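Local coordinates for nitrate regulatory protein (Klebsiella oxytoca, PDB 4AKK), which senses nitrate and nitrite and, in response, binds the leader RNA of the nasF operon to bring about transcription antitermination, at residues E275-T278 and A279-F283; L208-R212 and G213-D217; C284-T287 and Q288-E291. All blocks are in the same frame, centred on the assembly; numbering follows the deposited sequence.

Contact 1 (E275-T278 and A279-F283)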
loop_
_atom_site.group_PDB
_atom_site.type_symbol
_atom_site.label_atom_id
_atom_site.label_comp_id
_atom_site.label_asym_id
_atom_site.label_seq_id
_atom_site.Cartn_x
_atom_site.Cartn_y
_atom_site.Cartn_z
ATOM N N GLU A 275 9.484 27.049 -34.480
ATOM C CA GLU A 275 10.554 26.159 -34.929
ATOM C C GLU A 275 11.591 25.836 -33.854
ATOM O O GLU A 275 12.795 25.872 -34.109
ATOM C CB GLU A 275 11.244 26.739 -36.173
ATOM C CG GLU A 275 10.280 27.325 -37.200
ATOM C CD GLU A 275 10.977 28.211 -38.226
ATOM O OE1 GLU A 275 12.140 27.918 -38.578
ATOM O OE2 GLU A 275 10.361 29.201 -38.682
ATOM N N GLY A 276 11.125 25.509 -32.655
ATOM C CA GLY A 276 12.021 25.055 -31.611
ATOM C C GLY A 276 12.301 26.076 -30.527
ATOM O O GLY A 276 12.909 25.748 -29.512
ATOM N N GLU A 277 11.859 27.312 -30.731
ATOM C CA GLU A 277 12.160 28.373 -29.773
ATOM C C GLU A 277 11.462 28.160 -28.411
ATOM O O GLU A 277 12.105 28.242 -27.365
ATOM C CB GLU A 277 11.835 29.752 -30.369
ATOM C CG GLU A 277 12.285 30.924 -29.509
ATOM C CD GLU A 277 13.800 30.959 -29.305
ATOM O OE1 GLU A 277 14.554 30.864 -30.303
ATOM O OE2 GLU A 277 14.235 31.091 -28.142
ATOM N N THR A 278 10.157 27.882 -28.421
ATOM C CA THR A 278 9.421 27.629 -27.172
ATOM C C THR A 278 9.858 26.328 -26.478
ATOM O O THR A 278 9.908 26.250 -25.248
ATOM C CB THR A 278 7.894 27.567 -27.399
ATOM O OG1 THR A 278 7.415 28.842 -27.834
ATOM C CG2 THR A 278 7.176 27.198 -26.109
ATOM N N ALA A 279 10.151 25.316 -27.285
ATOM C CA ALA A 279 10.663 24.043 -26.811
ATOM C C ALA A 279 11.946 24.232 -26.014
ATOM O O ALA A 279 12.108 23.660 -24.931
ATOM C CB ALA A 279 10.907 23.109 -27.994
ATOM N N LEU A 280 12.858 25.032 -26.562
ATOM C CA LEU A 280 14.111 25.367 -25.886
ATOM C C LEU A 280 13.866 26.150 -24.607
ATOM O O LEU A 280 14.509 25.909 -23.584
ATOM C CB LEU A 280 15.030 26.160 -26.819
ATOM C CG LEU A 280 15.640 25.367 -27.971
ATOM C CD1 LEU A 280 16.507 26.283 -28.840
ATOM C CD2 LEU A 280 16.455 24.198 -27.419
ATOM N N ARG A 281 12.928 27.090 -24.666
ATOM C CA ARG A 281 12.577 27.893 -23.502
ATOM C C ARG A 281 12.077 26.945 -22.402
ATOM O O ARG A 281 12.467 27.043 -21.234
ATOM C CB ARG A 281 11.495 28.904 -23.900
ATOM C CG ARG A 281 11.359 30.111 -22.988
ATOM C CD ARG A 281 12.452 31.142 -23.247
ATOM N NE ARG A 281 12.450 31.627 -24.628
ATOM C CZ ARG A 281 13.222 32.617 -25.076
ATOM N NH1 ARG A 281 14.060 33.232 -24.250
ATOM N NH2 ARG A 281 13.156 32.993 -26.349
ATOM N N TRP A 282 11.223 26.007 -22.802
ATOM C CA TRP A 282 10.694 24.995 -21.894
ATOM C C TRP A 282 11.831 24.158 -21.326
ATOM O O TRP A 282 11.976 24.022 -20.112
ATOM C CB TRP A 282 9.713 24.101 -22.660
ATOM C CG TRP A 282 9.305 22.841 -21.941
ATOM C CD1 TRP A 282 9.836 21.592 -22.099
ATOM C CD2 TRP A 282 8.260 22.712 -20.976
ATOM N NE1 TRP A 282 9.188 20.694 -21.288
ATOM C CE2 TRP A 282 8.213 21.356 -20.589
ATOM C CE3 TRP A 282 7.350 23.611 -20.406
ATOM C CZ2 TRP A 282 7.299 20.880 -19.657
ATOM C CZ3 TRP A 282 6.442 23.136 -19.475
ATOM C CH2 TRP A 282 6.424 21.782 -19.110
ATOM N N PHE A 283 12.645 23.609 -22.216
ATOM C CA PHE A 283 13.724 22.716 -21.812
ATOM C C PHE A 283 14.658 23.385 -20.799
ATOM O O PHE A 283 15.001 22.806 -19.765
ATOM C CB PHE A 283 14.519 22.241 -23.041
ATOM C CG PHE A 283 15.605 21.255 -22.705
ATOM C CD1 PHE A 283 15.326 19.895 -22.620
ATOM C CD2 PHE A 283 16.898 21.684 -22.453
ATOM C CE1 PHE A 283 16.324 18.983 -22.311
ATOM C CE2 PHE A 283 17.902 20.778 -22.138
ATOM C CZ PHE A 283 17.611 19.428 -22.062
#
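Glu277 and Arg281, one helical turn apart, are joined by a salt bridge in which Glu277 OE2 lies 2.8 Å from Arg281 NH2. Both side chains leave the backbone with CG anti to N (chi1 -173° in Glu277). Beyond that the glutamate bends at chi2 and the arginine at chi2 and chi3, which folds the two charged ends together over the helix surface. Carboxylate and guanidinium are inclined to each other by 50°, and a single oxygen and a single nitrogen make the bridge; long, flexible side chains suit this exposed face, where Arg281 also touches Glu258. The pair sits on the first turn of helix 277-312, in the nitrate- and nitrite-sensing region, with Gly276 at the N-cap. Gly276 has a positive phi of 105°, at which a side chain would collide with the carbonyl before it, and its own carbonyl opens the alpha-helical pattern: Leu280 N donates to Gly276 O at 3.0 Å. The next bonds run from Arg281 N to Glu277 O and from Trp282 N to Thr278 O, the latter 2.8 Å long. Thr278 hydrogen-bonds its OG1 to Asp274 OD2 and leaves CG2 for packing on Phe210, while the small Ala279 lets helix 180-212 come close. The indole of Trp282 extends to helix 180-212, where its NE1 is hydrogen-bonded to Arg203 O.

Contact 2 (L208-R212 and G213-D217). With EDO (1,2-ethanediol), chain D.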
loop_
_atom_site.group_PDB
_atom_site.type_symbol
_atom_site.label_atom_id
_atom_site.label_comp_id
_atom_site.label_asym_id
_atom_site.label_seq_id
_atom_site.Cartn_x
_atom_site.Cartn_y
_atom_site.Cartn_z
ATOM N N LEU A 208 9.009 17.647 -26.562
ATOM C CA LEU A 208 8.483 16.979 -27.728
ATOM C C LEU A 208 7.287 17.751 -28.291
ATOM O O LEU A 208 7.264 18.120 -29.462
ATOM C CB LEU A 208 8.064 15.560 -27.346
ATOM C CG LEU A 208 7.313 14.777 -28.414
ATOM C CD1 LEU A 208 8.174 14.630 -29.649
ATOM C CD2 LEU A 208 6.880 13.412 -27.878
ATOM N N GLY A 209 6.299 18.012 -27.446
ATOM C CA GLY A 209 5.113 18.730 -27.866
ATOM C C GLY A 209 5.416 20.106 -28.437
ATOM O O GLY A 209 4.870 20.489 -29.470
ATOM N N PHE A 210 6.276 20.862 -27.759
ATOM C CA PHE A 210 6.605 22.208 -28.215
ATOM C C PHE A 210 7.480 22.176 -29.464
ATOM O O PHE A 210 7.427 23.080 -30.293
ATOM C CB PHE A 210 7.275 23.029 -27.101
ATOM C CG PHE A 210 6.329 23.446 -25.998
ATOM C CD1 PHE A 210 5.226 24.245 -26.273
ATOM C CD2 PHE A 210 6.550 23.047 -24.684
ATOM C CE1 PHE A 210 4.354 24.631 -25.254
ATOM C CE2 PHE A 210 5.691 23.435 -23.664
ATOM C CZ PHE A 210 4.587 24.221 -23.951
ATOM N N ALA A 211 8.290 21.137 -29.600
ATOM C CA ALA A 211 9.124 21.008 -30.779
ATOM C C ALA A 211 8.265 20.708 -32.014
ATOM O O ALA A 211 8.560 21.187 -33.115
ATOM C CB ALA A 211 10.184 19.944 -30.577
ATOM N N ARG A 212 7.202 19.929 -31.825
ATOM C CA ARG A 212 6.284 19.589 -32.911
ATOM C C ARG A 212 5.374 20.750 -33.269
ATOM O O ARG A 212 4.857 20.814 -34.376
ATOM C CB ARG A 212 5.383 18.414 -32.511
ATOM C CG ARG A 212 6.071 17.075 -32.435
ATOM C CD ARG A 212 5.157 16.028 -31.797
ATOM N NE ARG A 212 5.758 14.700 -31.863
ATOM C CZ ARG A 212 5.283 13.625 -31.249
ATOM N NH1 ARG A 212 4.194 13.714 -30.499
ATOM N NH2 ARG A 212 5.907 12.458 -31.384
ATOM N N GLY A 213 5.148 21.646 -32.317
ATOM C CA GLY A 213 4.166 22.696 -32.503
ATOM C C GLY A 213 2.755 22.196 -32.224
ATOM O O GLY A 213 1.771 22.872 -32.539
ATOM N N GLN A 214 2.655 21.009 -31.630
ATOM C CA GLN A 214 1.356 20.460 -31.235
ATOM C C GLN A 214 1.460 19.372 -30.175
ATOM O O GLN A 214 2.395 18.568 -30.172
ATOM C CB GLN A 214 0.604 19.910 -32.450
ATOM C CG GLN A 214 1.461 19.049 -33.364
ATOM C CD GLN A 214 0.638 18.257 -34.365
ATOM O OE1 GLN A 214 -0.588 18.191 -34.263
ATOM N NE2 GLN A 214 1.313 17.649 -35.336
ATOM N N PHE A 215 0.484 19.367 -29.275
ATOM C CA PHE A 215 0.289 18.285 -28.319
ATOM C C PHE A 215 -0.947 17.478 -28.721
ATOM O O PHE A 215 -2.063 17.988 -28.676
ATOM C CB PHE A 215 0.100 18.846 -26.898
ATOM C CG PHE A 215 1.362 19.413 -26.290
ATOM C CD1 PHE A 215 1.818 20.679 -26.646
ATOM C CD2 PHE A 215 2.090 18.680 -25.364
ATOM C CE1 PHE A 215 2.988 21.207 -26.093
ATOM C CE2 PHE A 215 3.254 19.189 -24.808
ATOM C CZ PHE A 215 3.708 20.464 -25.175
ATOM N N SER A 216 -0.758 16.226 -29.118
ATOM C CA SER A 216 -1.901 15.346 -29.347
ATOM C C SER A 216 -2.634 15.158 -28.028
ATOM O O SER A 216 -2.087 15.467 -26.968
ATOM C CB SER A 216 -1.458 13.996 -29.903
ATOM O OG SER A 216 -0.507 13.385 -29.056
ATOM N N ASP A 217 -3.875 14.683 -28.092
ATOM C CA ASP A 217 -4.629 14.357 -26.883
ATOM C C ASP A 217 -3.853 13.339 -26.053
ATOM O O ASP A 217 -3.877 13.368 -24.828
ATOM C CB ASP A 217 -6.022 13.825 -27.234
ATOM C CG ASP A 217 -6.957 14.919 -27.746
ATOM O OD1 ASP A 217 -6.507 16.075 -27.891
ATOM O OD2 ASP A 217 -8.144 14.624 -28.001
HETATM C C1 EDO D . -5.499 20.042 -27.556
HETATM O O1 EDO D . -4.481 20.889 -27.003
HETATM C C2 EDO D . -5.383 18.642 -26.961
HETATM O O2 EDO D . -4.269 17.940 -27.524
HETATM O O HOH W 1 2.165 15.762 -30.306
#
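Phe215 folds back over the end of the preceding helix and lays its ring on Gly209, whose CA lies 3.6 Å from the ring centroid and almost on the ring normal, a CH-pi contact. Glycine suits this place because a CB here would run into the ring. The CE1-CZ edge of the same ring points at the face of Phe210 in a T-shaped pair, with centroids 4.9 Å apart and planes at 81°. Phe215 CE1 stands over the centre of the Phe210 ring.

Behind this packing is a helix C-cap of the Schellman type, centred on Gly213, whose phi is positive (81°) and where a side chain would strike the carbonyl of Arg212. Its bonds are all weak: Gly209 O receives both Gly213 N and Gln214 N, each at 3.1 Å, and Gly213 N also reaches Phe210 O at 3.4 Å. Arg212 extends from CG to NE and brings NH1 to a water, 2.9 Å away, that donates to Gln214 O and accepts from Ser216 N; Arg212 NH2 forms a salt bridge with Glu153.

Ser216 then N-caps the following helix, its OG accepting from Leu219 N. The turn thus connects helix 180-212 to helix 217-240, with Phe215 packed on Leu223 of the latter and on Ala266 of helix 257-267, while Phe210 fits between helix 257-267 and the start of helix 277-312.

Contact 3 (C284-T287 and Q288-E291)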
loop_
_atom_site.group_PDB
_atom_site.type_symbol
_atom_site.label_atom_id
_atom_site.label_comp_id
_atom_site.label_asym_id
_atom_site.label_seq_id
_atom_site.Cartn_x
_atom_site.Cartn_y
_atom_site.Cartn_z
ATOM N N CYS A 284 15.049 24.620 -21.095
ATOM C CA CYS A 284 16.014 25.328 -20.264
ATOM C C CYS A 284 15.445 25.647 -18.901
ATOM O O CYS A 284 16.106 25.421 -17.884
ATOM C CB CYS A 284 16.515 26.599 -20.962
ATOM S SG CYS A 284 17.576 26.223 -22.397
ATOM N N ALA A 285 14.220 26.166 -18.875
ATOM C CA ALA A 285 13.554 26.397 -17.602
ATOM C C ALA A 285 13.485 25.106 -16.783
ATOM O O ALA A 285 13.748 25.118 -15.579
ATOM C CB ALA A 285 12.162 26.978 -17.820
ATOM N N GLN A 286 13.134 23.995 -17.429
ATOM C CA GLN A 286 12.978 22.720 -16.713
ATOM C C GLN A 286 14.334 22.211 -16.241
ATOM O O GLN A 286 14.455 21.647 -15.169
ATOM C CB GLN A 286 12.336 21.657 -17.615
ATOM C CG GLN A 286 10.888 21.913 -17.949
ATOM C CD GLN A 286 9.953 21.560 -16.805
ATOM O OE1 GLN A 286 10.395 21.157 -15.725
ATOM N NE2 GLN A 286 8.650 21.714 -17.035
ATOM N N THR A 287 15.359 22.409 -17.058
ATOM C CA THR A 287 16.692 21.963 -16.681
ATOM C C THR A 287 17.223 22.712 -15.447
ATOM O O THR A 287 17.931 22.131 -14.625
ATOM C CB THR A 287 17.662 22.121 -17.839
ATOM O OG1 THR A 287 17.159 21.393 -18.961
ATOM C CG2 THR A 287 19.058 21.609 -17.458
ATOM N N GLN A 288 16.881 23.991 -15.313
ATOM C CA GLN A 288 17.303 24.758 -14.134
ATOM C C GLN A 288 16.557 24.249 -12.902
ATOM O O GLN A 288 17.110 24.131 -11.799
ATOM C CB GLN A 288 17.030 26.249 -14.318
ATOM C CG GLN A 288 17.246 27.054 -13.021
ATOM C CD GLN A 288 17.287 28.559 -13.242
ATOM O OE1 GLN A 288 18.353 29.176 -13.176
ATOM N NE2 GLN A 288 16.129 29.156 -13.504
ATOM N N ARG A 289 15.285 23.945 -13.117
ATOM C CA ARG A 289 14.446 23.347 -12.092
ATOM C C ARG A 289 15.023 22.028 -11.591
ATOM O O ARG A 289 15.066 21.786 -10.398
ATOM C CB ARG A 289 13.048 23.125 -12.652
ATOM C CG ARG A 289 12.060 22.557 -11.670
ATOM C CD ARG A 289 10.830 22.104 -12.413
ATOM N NE ARG A 289 9.854 21.453 -11.545
ATOM C CZ ARG A 289 8.916 20.621 -11.986
ATOM N NH1 ARG A 289 8.851 20.331 -13.283
ATOM N NH2 ARG A 289 8.046 20.080 -11.133
ATOM N N LEU A 290 15.465 21.178 -12.504
ATOM C CA LEU A 290 16.020 19.882 -12.118
ATOM C C LEU A 290 17.377 20.007 -11.418
ATOM O O LEU A 290 17.682 19.237 -10.505
ATOM C CB LEU A 290 16.128 18.961 -13.338
ATOM C CG LEU A 290 14.781 18.486 -13.913
ATOM C CD1 LEU A 290 14.925 18.062 -15.372
ATOM C CD2 LEU A 290 14.199 17.349 -13.081
ATOM N N GLU A 291 18.193 20.973 -11.838
ATOM C CA GLU A 291 19.445 21.236 -11.120
ATOM C C GLU A 291 19.204 21.748 -9.699
ATOM O O GLU A 291 19.943 21.407 -8.767
ATOM C CB GLU A 291 20.366 22.175 -11.908
ATOM C CG GLU A 291 21.083 21.482 -13.075
ATOM C CD GLU A 291 21.892 20.254 -12.642
ATOM O OE1 GLU A 291 22.681 20.336 -11.670
ATOM O OE2 GLU A 291 21.748 19.197 -13.288
HETATM O O HOH W 2 13.583 26.926 -13.692
#
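Two successive turns in the first half of helix 277-312, a long helix of the nitrate- and nitrite-sensing region, are joined here by Gln286 and Arg289. The side chains lie alongside each other and point the same way. Gln286 bends at chi2 (-77°), which swings its amide along the helix, whereas Arg289 runs extended from CG to NE. Arg289 NH1 donates to Gln286 OE1 at 3.0 Å, with an N-H...O angle of 158°. The oxygen lies in the guanidinium plane and offers a lone pair in the plane of its own amide, although the two planes are inclined by 50°. Because the oxygen faces the arginine, NE2 is turned to another partner, a weak bond to Glu202 OE2. Glu202 also meets the arginine, OE1 forming a salt bridge with NH1, and Gln230 OE1 accepts from NH2; the Glu202 carboxylate probably offsets the nearby charge of Arg263.

Backbone bonds from Gln288, Arg289, Leu290 and Glu291 to the residues four earlier continue the helix. Ala285 O accepts from Arg289 N at 3.1 Å and also from a water at 2.6 Å, which receives a weak bond from Gln288 NE2. Leu290 sets CG 3.4 Å from Gln286 O and packs its apolar side chain on Ala199 and Arg203. The Thr287 hydroxyl is satisfied within the helix by a hydrogen bond from OG1 to Phe283 O, and Arg203 NH1 is its second hydrogen-bond partner. Around the buried Gln286, then, Arg289, Glu202 and Gln230 form an interhelical polar cluster, set between helices 277-312 and 180-212 of an all-helical domain.

Contacts 1 and 3 are consecutive pieces of helix 277-312, their centres about 13 Å apart, and adjoin in sequence between Phe283 and Cys284. Contact 2 stands beside the start of this helix, its centre about 11 Å from that of contact 1, and touches it directly: Thr278 CG2 lies 3.5 Å from Phe210 CD1, and Ala279 CB lies 3.6 Å from Ala211 N. Between contacts 2 and 3 the nearest atoms remain about 7 Å apart. All three lie in the nitrate- and nitrite-sensing region. The ethanediol beside contact 2, near Asp217, and another about 6 Å from the Leu290 side chain in contact 3 probably come from the crystallisation liquor.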